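Alpha,alpha-trehalose-phosphate synthase (UDP-forming) (Burkholderia xenovorans, PDB 5HXA) belongs to glycosyltransferase family 20, enzymes of the GT-B clan, whose fold sets two Rossmann-like domains face to face. Local coordinates at residues A[48-53]-A[74-79]; A[265-270]-A[298-303]. One frame throughout, in Å; residues are numbered along the deposited sequence.

Contact 1: residues A[48-53]-A[74-79]; sequences FGWSGE and VGLTKR. With EDO (1,2-ethanediol), chain J; EDO (1,2-ethanediol), chain B.
A short parallel beta pairing, Trp50 beside Val74, sits near the end of strand 69-76, in the N-terminal Rossmann-like domain. Val74 N donates to Gly49 O (3.1 Å) and Ser51 N to Val74 O (2.8 Å), so the backbone of Val74 is gripped by the residues before and after Trp50, the parallel ladder pattern. Chain 48-53 turns corners at Gly49 and Gly52, both of them glycines. The second corner brings Glu53 O beside Gly75 and Leu76. Glu53 O accepts Trp50 NE1 at 2.8 Å, the donor standing 44° out of the carbonyl plane, and more weakly Leu76 N at 3.3 Å, tying indole and strand to one oxygen. With CG of Trp50 anti to its N (chi1 174°), the ring lies against strand 69-76, and Trp50 CD1 comes edge-on to Val74 O at 3.1 Å. Leu76 crosses the indole at about a right angle: Leu76 CD1 makes a CH-pi contact with the five-membered ring of Trp50, 3.7 Å from its centroid and 3° off the normal. Gly52 N lies over the opposite face, and Tyr85 of helix 78-97 also meets the ring. Beyond the strand, Thr77 is the N-cap of that helix, its OG1 bonded to Asp80 N. Arg79 holds one 1,2-ethanediol weakly through N and NE, and another, also weakly, through NH1. Strand 69-76 thus passes through Thr77 straight into helix 78-97, near the margin of the N-terminal sheet of a GT-B fold.

Contact 2: residues A[265-270]-A[298-303]; sequences KLIMSV and GRVSLV
Arg299 O accepts Lys265 N at 2.9 Å and opens the parallel ladder between the two strands of a beta-alpha-beta unit, strand 265-270, helix 279-292 and strand 300-305, in the second Rossmann-like sheet of the GT-B fold. Val300 comes next, beside Lys265: its CA-H leans on Lys265 O, while Val300 CG2 reaches forward to Ile267 CD1 at 3.7 Å. Ser301 straddles Leu266: Ser301 N donates to Lys265 O (3.0 Å), and Ser301 O accepts Ile267 N (2.9 Å). Its hydroxyl is in weak hydrogen-bonding range of Arg264 and Trp339. Leu302 returns to the side of Ile267, where Leu302 CD1 packs on Ile267 CG2 at 3.8 Å; Phe286 of helix 279-292 touches both residues on this face. On the other face, Val303 packs against both Leu266 and Met268. Its backbone brackets Met268, with N bonded to Ile267 O and O accepting Ser269 N. Its two methyls divide the work: CG1, opposite the backbone N (chi1 169°), lies alongside the Met268 thioether, whereas CG2 goes to Leu266. The Ser269 hydroxyl is held outside the pair, by Gln304 and Arg282. The closest apolar approach across the strands is that of Val303 CG2 to Leu266 CD1, 3.5 Å.

In the fold
The two contacts belong to different sheets, their centres about 40 Å apart and their nearest atoms about 22 Å apart, so neither touches the other. Contact 1 lies toward the margin of the ten-stranded mixed sheet and is only partly buried; it mixes one beta bridge with a turn, an indole and a helix start where ethanediol, probably from the crystallisation liquor, is bound. Contact 2 is buried inside the six-stranded parallel sheet, where a regular ladder and aliphatic packing on both faces do the work. Both use parallel pairing, but 265-270 with 298-303 keeps register over four residue pairs, whereas 48-53 with 74-79 has a single bridge, after which the chain turns and a weak backbone bond and the indole packing take over.

Contact 1: residues A[48-53]-A[74-79]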
ATOM      1  N   PHE A  48     -22.388  25.522   3.317  1.00 34.12           N
ATOM      2  CA  PHE A  48     -21.408  26.203   4.147  1.00 30.95           C
ATOM      3  C   PHE A  48     -20.017  25.640   3.890  1.00 29.53           C
ATOM      4  O   PHE A  48     -19.852  24.439   3.647  1.00 30.31           O
ATOM      5  CB  PHE A  48     -21.771  26.064   5.642  1.00 31.94           C
ATOM      6  CG  PHE A  48     -20.700  26.549   6.582  1.00 35.42           C
ATOM      7  CD1 PHE A  48     -20.656  27.878   6.981  1.00 37.74           C
ATOM      8  CD2 PHE A  48     -19.746  25.673   7.080  1.00 32.04           C
ATOM      9  CE1 PHE A  48     -19.675  28.322   7.848  1.00 40.73           C
ATOM     10  CE2 PHE A  48     -18.764  26.110   7.944  1.00 32.65           C
ATOM     11  CZ  PHE A  48     -18.723  27.431   8.329  1.00 37.67           C
ATOM     12  N   GLY A  49     -19.017  26.507   3.948  1.00 31.46           N
ATOM     13  CA  GLY A  49     -17.646  26.047   3.889  1.00 32.26           C
ATOM     14  C   GLY A  49     -16.683  27.169   3.545  1.00 32.54           C
ATOM     15  O   GLY A  49     -17.027  28.350   3.576  1.00 28.58           O
ATOM     16  N   TRP A  50     -15.460  26.757   3.223  1.00 31.89           N
ATOM     17  CA  TRP A  50     -14.419  27.683   2.794  1.00 38.07           C
ATOM     18  C   TRP A  50     -14.719  28.216   1.400  1.00 43.89           C
ATOM     19  O   TRP A  50     -15.180  27.486   0.518  1.00 44.69           O
ATOM     20  CB  TRP A  50     -13.061  26.980   2.818  1.00 35.19           C
ATOM     21  CG  TRP A  50     -11.900  27.762   2.273  1.00 41.21           C
ATOM     22  CD1 TRP A  50     -11.559  29.056   2.568  1.00 40.65           C
ATOM     23  CD2 TRP A  50     -10.889  27.277   1.379  1.00 42.67           C
ATOM     24  NE1 TRP A  50     -10.414  29.406   1.894  1.00 44.07           N
ATOM     25  CE2 TRP A  50      -9.979  28.329   1.163  1.00 39.29           C
ATOM     26  CE3 TRP A  50     -10.665  26.049   0.740  1.00 46.78           C
ATOM     27  CZ2 TRP A  50      -8.873  28.198   0.324  1.00 35.80           C
ATOM     28  CZ3 TRP A  50      -9.567  25.921  -0.089  1.00 41.34           C
ATOM     29  CH2 TRP A  50      -8.687  26.993  -0.293  1.00 37.48           C
ATOM     30  N   SER A  51     -14.457  29.503   1.204  1.00 41.86           N
ATOM     31  CA  SER A  51     -14.722  30.158  -0.071  1.00 49.61           C
ATOM     32  C   SER A  51     -13.668  29.872  -1.131  1.00 57.02           C
ATOM     33  O   SER A  51     -13.863  30.258  -2.286  1.00 60.48           O
ATOM     34  CB  SER A  51     -14.798  31.665   0.129  1.00 39.90           C
ATOM     35  OG  SER A  51     -13.529  32.135   0.540  1.00 46.33           O
ATOM     36  N   GLY A  52     -12.556  29.236  -0.773  1.00 47.01           N
ATOM     37  CA  GLY A  52     -11.464  29.063  -1.704  1.00 43.77           C
ATOM     38  C   GLY A  52     -10.476  30.208  -1.741  1.00 47.50           C
ATOM     39  O   GLY A  52      -9.476  30.121  -2.464  1.00 54.15           O
ATOM     40  N   GLU A  53     -10.718  31.274  -0.985  1.00 51.06           N
ATOM     41  CA  GLU A  53      -9.844  32.436  -0.963  1.00 54.94           C
ATOM     42  C   GLU A  53      -9.063  32.487   0.342  1.00 49.16           C
ATOM     43  O   GLU A  53      -9.549  32.062   1.396  1.00 45.17           O
ATOM     44  CB  GLU A  53     -10.639  33.741  -1.127  1.00 62.12           C
ATOM     45  CG  GLU A  53     -11.446  33.843  -2.418  1.00 72.39           C
ATOM     46  CD  GLU A  53     -10.648  33.443  -3.653  1.00 79.07           C
ATOM     47  OE1 GLU A  53     -11.176  32.659  -4.475  1.00 78.95           O
ATOM     48  OE2 GLU A  53      -9.494  33.903  -3.800  1.00 82.08           O
ATOM     49  N   VAL A  74     -16.492  31.329   4.228  1.00 45.15           N
ATOM     50  CA  VAL A  74     -15.452  32.038   4.965  1.00 43.39           C
ATOM     51  C   VAL A  74     -14.119  31.851   4.256  1.00 41.77           C
ATOM     52  O   VAL A  74     -13.891  30.865   3.549  1.00 38.55           O
ATOM     53  CB  VAL A  74     -15.320  31.561   6.429  1.00 43.26           C
ATOM     54  CG1 VAL A  74     -16.554  31.900   7.229  1.00 46.92           C
ATOM     55  CG2 VAL A  74     -15.052  30.080   6.469  1.00 39.89           C
ATOM     56  N   GLY A  75     -13.225  32.815   4.467  1.00 41.23           N
ATOM     57  CA  GLY A  75     -11.856  32.666   4.026  1.00 43.72           C
ATOM     58  C   GLY A  75     -10.975  32.027   5.090  1.00 42.44           C
ATOM     59  O   GLY A  75     -11.362  31.854   6.244  1.00 40.93           O
ATOM     60  N   LEU A  76      -9.763  31.674   4.676  1.00 41.23           N
ATOM     61  CA  LEU A  76      -8.757  31.115   5.562  1.00 40.55           C
ATOM     62  C   LEU A  76      -7.480  31.927   5.433  1.00 40.50           C
ATOM     63  O   LEU A  76      -7.152  32.413   4.348  1.00 42.23           O
ATOM     64  CB  LEU A  76      -8.456  29.651   5.226  1.00 37.00           C
ATOM     65  CG  LEU A  76      -9.563  28.612   5.395  1.00 35.34           C
ATOM     66  CD1 LEU A  76      -9.078  27.256   4.897  1.00 30.74           C
ATOM     67  CD2 LEU A  76      -9.988  28.525   6.849  1.00 38.74           C
ATOM     68  N   THR A  77      -6.756  32.068   6.541  1.00 38.64           N
ATOM     69  CA  THR A  77      -5.433  32.670   6.455  1.00 43.46           C
ATOM     70  C   THR A  77      -4.510  31.772   5.636  1.00 42.46           C
ATOM     71  O   THR A  77      -4.794  30.593   5.404  1.00 39.07           O
ATOM     72  CB  THR A  77      -4.834  32.889   7.845  1.00 42.71           C
ATOM     73  OG1 THR A  77      -4.606  31.621   8.466  1.00 41.00           O
ATOM     74  CG2 THR A  77      -5.771  33.716   8.720  1.00 44.24           C
ATOM     75  N   LYS A  78      -3.388  32.344   5.189  1.00 40.09           N
ATOM     76  CA  LYS A  78      -2.410  31.540   4.462  1.00 44.46           C
ATOM     77  C   LYS A  78      -1.910  30.375   5.310  1.00 37.72           C
ATOM     78  O   LYS A  78      -1.739  29.261   4.802  1.00 35.83           O
ATOM     79  CB  LYS A  78      -1.230  32.397   3.998  1.00 50.89           C
ATOM     80  CG  LYS A  78      -0.144  31.570   3.307  1.00 56.71           C
ATOM     81  CD  LYS A  78       1.041  32.405   2.842  1.00 68.19           C
ATOM     82  CE  LYS A  78       2.219  31.512   2.446  1.00 69.66           C
ATOM     83  NZ  LYS A  78       1.821  30.413   1.513  1.00 66.90           N
ATOM     84  N   ARG A  79      -1.669  30.611   6.605  1.00 35.20           N
ATOM     85  CA  ARG A  79      -1.199  29.539   7.481  1.00 36.54           C
ATOM     86  C   ARG A  79      -2.233  28.426   7.604  1.00 38.03           C
ATOM     87  O   ARG A  79      -1.886  27.237   7.563  1.00 34.79           O
ATOM     88  CB  ARG A  79      -0.856  30.094   8.863  1.00 40.39           C
ATOM     89  CG  ARG A  79      -0.382  29.027   9.853  1.00 44.84           C
ATOM     90  CD  ARG A  79       0.087  29.647  11.168  1.00 59.52           C
ATOM     91  NE  ARG A  79      -1.032  30.022  12.032  1.00 66.18           N
ATOM     92  CZ  ARG A  79      -1.316  29.435  13.193  1.00 57.29           C
ATOM     93  NH1 ARG A  79      -0.551  28.446  13.645  1.00 50.95           N
ATOM     94  NH2 ARG A  79      -2.359  29.848  13.907  1.00 50.96           N
TER
HETATM   95  C1  EDO J 509      -2.238  33.859  10.199  1.00 58.13           C
HETATM   96  O1  EDO J 509      -2.318  32.985  11.332  1.00 56.08           O
HETATM   97  C2  EDO J 509      -0.972  33.578   9.394  1.00 59.00           C
HETATM   98  O2  EDO J 509      -1.266  33.613   7.988  1.00 58.85           O
HETATM   99  C1  EDO B 501       4.041  26.405  13.822  1.00 66.84           C
HETATM  100  O1  EDO B 501       3.957  25.738  12.558  1.00 70.44           O
HETATM  101  C2  EDO B 501       2.990  27.503  13.897  1.00 62.38           C
HETATM  102  O2  EDO B 501       1.689  26.907  13.924  1.00 59.43           O

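Contact 2: residues A[265-270]-A[298-303]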
ATOM      1  N   LYS A 265      -9.248   5.421 -35.677  1.00 19.69           N
ATOM      2  CA  LYS A 265     -10.020   5.243 -34.458  1.00 18.33           C
ATOM      3  C   LYS A 265      -9.399   6.081 -33.350  1.00 20.96           C
ATOM      4  O   LYS A 265      -8.188   6.292 -33.330  1.00 20.80           O
ATOM      5  CB  LYS A 265     -10.046   3.773 -34.050  1.00 22.40           C
ATOM      6  CG  LYS A 265     -10.576   2.859 -35.137  1.00 29.70           C
ATOM      7  CD  LYS A 265     -12.022   2.553 -34.910  1.00 35.27           C
ATOM      8  CE  LYS A 265     -12.480   1.395 -35.792  1.00 39.46           C
ATOM      9  NZ  LYS A 265     -13.800   0.883 -35.362  1.00 47.58           N
ATOM     10  N   LEU A 266     -10.234   6.528 -32.412  1.00 18.87           N
ATOM     11  CA  LEU A 266      -9.834   7.442 -31.344  1.00 13.80           C
ATOM     12  C   LEU A 266      -9.985   6.772 -29.982  1.00 19.87           C
ATOM     13  O   LEU A 266     -11.086   6.339 -29.620  1.00 18.36           O
ATOM     14  CB  LEU A 266     -10.679   8.719 -31.402  1.00 19.04           C
ATOM     15  CG  LEU A 266     -10.606   9.711 -30.239  1.00 22.45           C
ATOM     16  CD1 LEU A 266      -9.172  10.178 -30.043  1.00 21.98           C
ATOM     17  CD2 LEU A 266     -11.539  10.897 -30.511  1.00 20.81           C
ATOM     18  N   ILE A 267      -8.891   6.704 -29.225  1.00 17.50           N
ATOM     19  CA  ILE A 267      -8.919   6.290 -27.823  1.00 14.70           C
ATOM     20  C   ILE A 267      -8.846   7.551 -26.978  1.00 18.74           C
ATOM     21  O   ILE A 267      -7.913   8.342 -27.120  1.00 23.04           O
ATOM     22  CB  ILE A 267      -7.756   5.350 -27.474  1.00 14.20           C
ATOM     23  CG1 ILE A 267      -7.725   4.136 -28.406  1.00 17.25           C
ATOM     24  CG2 ILE A 267      -7.875   4.895 -26.009  1.00 18.71           C
ATOM     25  CD1 ILE A 267      -6.439   3.301 -28.259  1.00 20.41           C
ATOM     26  N   MET A 268      -9.824   7.753 -26.107  1.00 18.02           N
ATOM     27  CA  MET A 268      -9.921   8.981 -25.337  1.00 14.09           C
ATOM     28  C   MET A 268      -9.656   8.685 -23.865  1.00 17.41           C
ATOM     29  O   MET A 268     -10.246   7.765 -23.289  1.00 15.22           O
ATOM     30  CB  MET A 268     -11.297   9.623 -25.527  1.00 15.86           C
ATOM     31  CG  MET A 268     -11.543  10.813 -24.643  1.00 23.80           C
ATOM     32  SD  MET A 268     -10.503  12.187 -25.168  1.00 31.50           S
ATOM     33  CE  MET A 268     -11.271  12.596 -26.733  1.00 23.11           C
ATOM     34  N   SER A 269      -8.786   9.487 -23.260  1.00 15.84           N
ATOM     35  CA  SER A 269      -8.395   9.338 -21.866  1.00 15.00           C
ATOM     36  C   SER A 269      -8.397  10.726 -21.243  1.00 20.36           C
ATOM     37  O   SER A 269      -7.759  11.645 -21.771  1.00 20.46           O
ATOM     38  CB  SER A 269      -7.014   8.662 -21.786  1.00 18.67           C
ATOM     39  OG  SER A 269      -6.502   8.642 -20.474  1.00 25.32           O
ATOM     40  N   VAL A 270      -9.159  10.910 -20.165  1.00 15.56           N
ATOM     41  CA  VAL A 270      -9.301  12.218 -19.526  1.00 16.52           C
ATOM     42  C   VAL A 270      -9.115  12.020 -18.026  1.00 23.47           C
ATOM     43  O   VAL A 270      -9.851  11.243 -17.410  1.00 21.21           O
ATOM     44  CB  VAL A 270     -10.673  12.859 -19.820  1.00 20.16           C
ATOM     45  CG1 VAL A 270     -10.788  14.232 -19.147  1.00 19.52           C
ATOM     46  CG2 VAL A 270     -10.929  12.967 -21.327  1.00 20.35           C
ATOM     47  N   GLY A 298      -0.780   4.402 -37.485  1.00 21.78           N
ATOM     48  CA  GLY A 298      -1.432   5.340 -38.385  1.00 22.52           C
ATOM     49  C   GLY A 298      -2.934   5.168 -38.495  1.00 24.59           C
ATOM     50  O   GLY A 298      -3.566   5.890 -39.276  1.00 24.21           O
ATOM     51  N   ARG A 299      -3.524   4.232 -37.748  1.00 21.62           N
ATOM     52  CA  ARG A 299      -4.953   3.951 -37.812  1.00 25.15           C
ATOM     53  C   ARG A 299      -5.647   4.163 -36.479  1.00 19.61           C
ATOM     54  O   ARG A 299      -6.867   3.974 -36.382  1.00 22.48           O
ATOM     55  CB  ARG A 299      -5.186   2.521 -38.306  1.00 22.68           C
ATOM     56  CG  ARG A 299      -4.609   2.320 -39.706  1.00 30.93           C
ATOM     57  CD  ARG A 299      -5.206   1.122 -40.400  1.00 42.70           C
ATOM     58  NE  ARG A 299      -4.989   1.207 -41.840  1.00 62.41           N
ATOM     59  CZ  ARG A 299      -3.917   0.730 -42.464  1.00 73.16           C
ATOM     60  NH1 ARG A 299      -2.963   0.117 -41.775  1.00 74.02           N
ATOM     61  NH2 ARG A 299      -3.804   0.860 -43.780  1.00 77.41           N
ATOM     62  N   VAL A 300      -4.906   4.573 -35.459  1.00 19.40           N
ATOM     63  CA  VAL A 300      -5.466   4.844 -34.143  1.00 19.01           C
ATOM     64  C   VAL A 300      -4.622   5.942 -33.522  1.00 20.38           C
ATOM     65  O   VAL A 300      -3.420   6.033 -33.776  1.00 20.68           O
ATOM     66  CB  VAL A 300      -5.479   3.581 -33.250  1.00 19.73           C
ATOM     67  CG1 VAL A 300      -4.051   3.057 -33.030  1.00 18.63           C
ATOM     68  CG2 VAL A 300      -6.159   3.875 -31.899  1.00 16.84           C
ATOM     69  N   SER A 301      -5.258   6.788 -32.712  1.00 17.35           N
ATOM     70  CA  SER A 301      -4.538   7.750 -31.895  1.00 16.71           C
ATOM     71  C   SER A 301      -5.072   7.721 -30.476  1.00 21.09           C
ATOM     72  O   SER A 301      -6.245   7.416 -30.235  1.00 18.69           O
ATOM     73  CB  SER A 301      -4.664   9.179 -32.436  1.00 22.52           C
ATOM     74  OG  SER A 301      -4.276   9.243 -33.791  1.00 27.50           O
ATOM     75  N   LEU A 302      -4.201   8.068 -29.541  1.00 17.75           N
ATOM     76  CA  LEU A 302      -4.574   8.253 -28.149  1.00 16.23           C
ATOM     77  C   LEU A 302      -4.607   9.744 -27.854  1.00 18.28           C
ATOM     78  O   LEU A 302      -3.582  10.424 -27.969  1.00 17.61           O
ATOM     79  CB  LEU A 302      -3.582   7.550 -27.226  1.00 15.05           C
ATOM     80  CG  LEU A 302      -3.721   7.852 -25.738  1.00 19.59           C
ATOM     81  CD1 LEU A 302      -5.085   7.347 -25.203  1.00 17.52           C
ATOM     82  CD2 LEU A 302      -2.554   7.214 -24.991  1.00 15.43           C
ATOM     83  N   VAL A 303      -5.769  10.255 -27.458  1.00 15.50           N
ATOM     84  CA  VAL A 303      -5.858  11.615 -26.947  1.00 16.39           C
ATOM     85  C   VAL A 303      -5.891  11.528 -25.428  1.00 22.29           C
ATOM     86  O   VAL A 303      -6.729  10.816 -24.860  1.00 19.49           O
ATOM     87  CB  VAL A 303      -7.085  12.358 -27.498  1.00 16.67           C
ATOM     88  CG1 VAL A 303      -7.290  13.663 -26.739  1.00 18.41           C
ATOM     89  CG2 VAL A 303      -6.893  12.660 -28.989  1.00 17.56           C
TER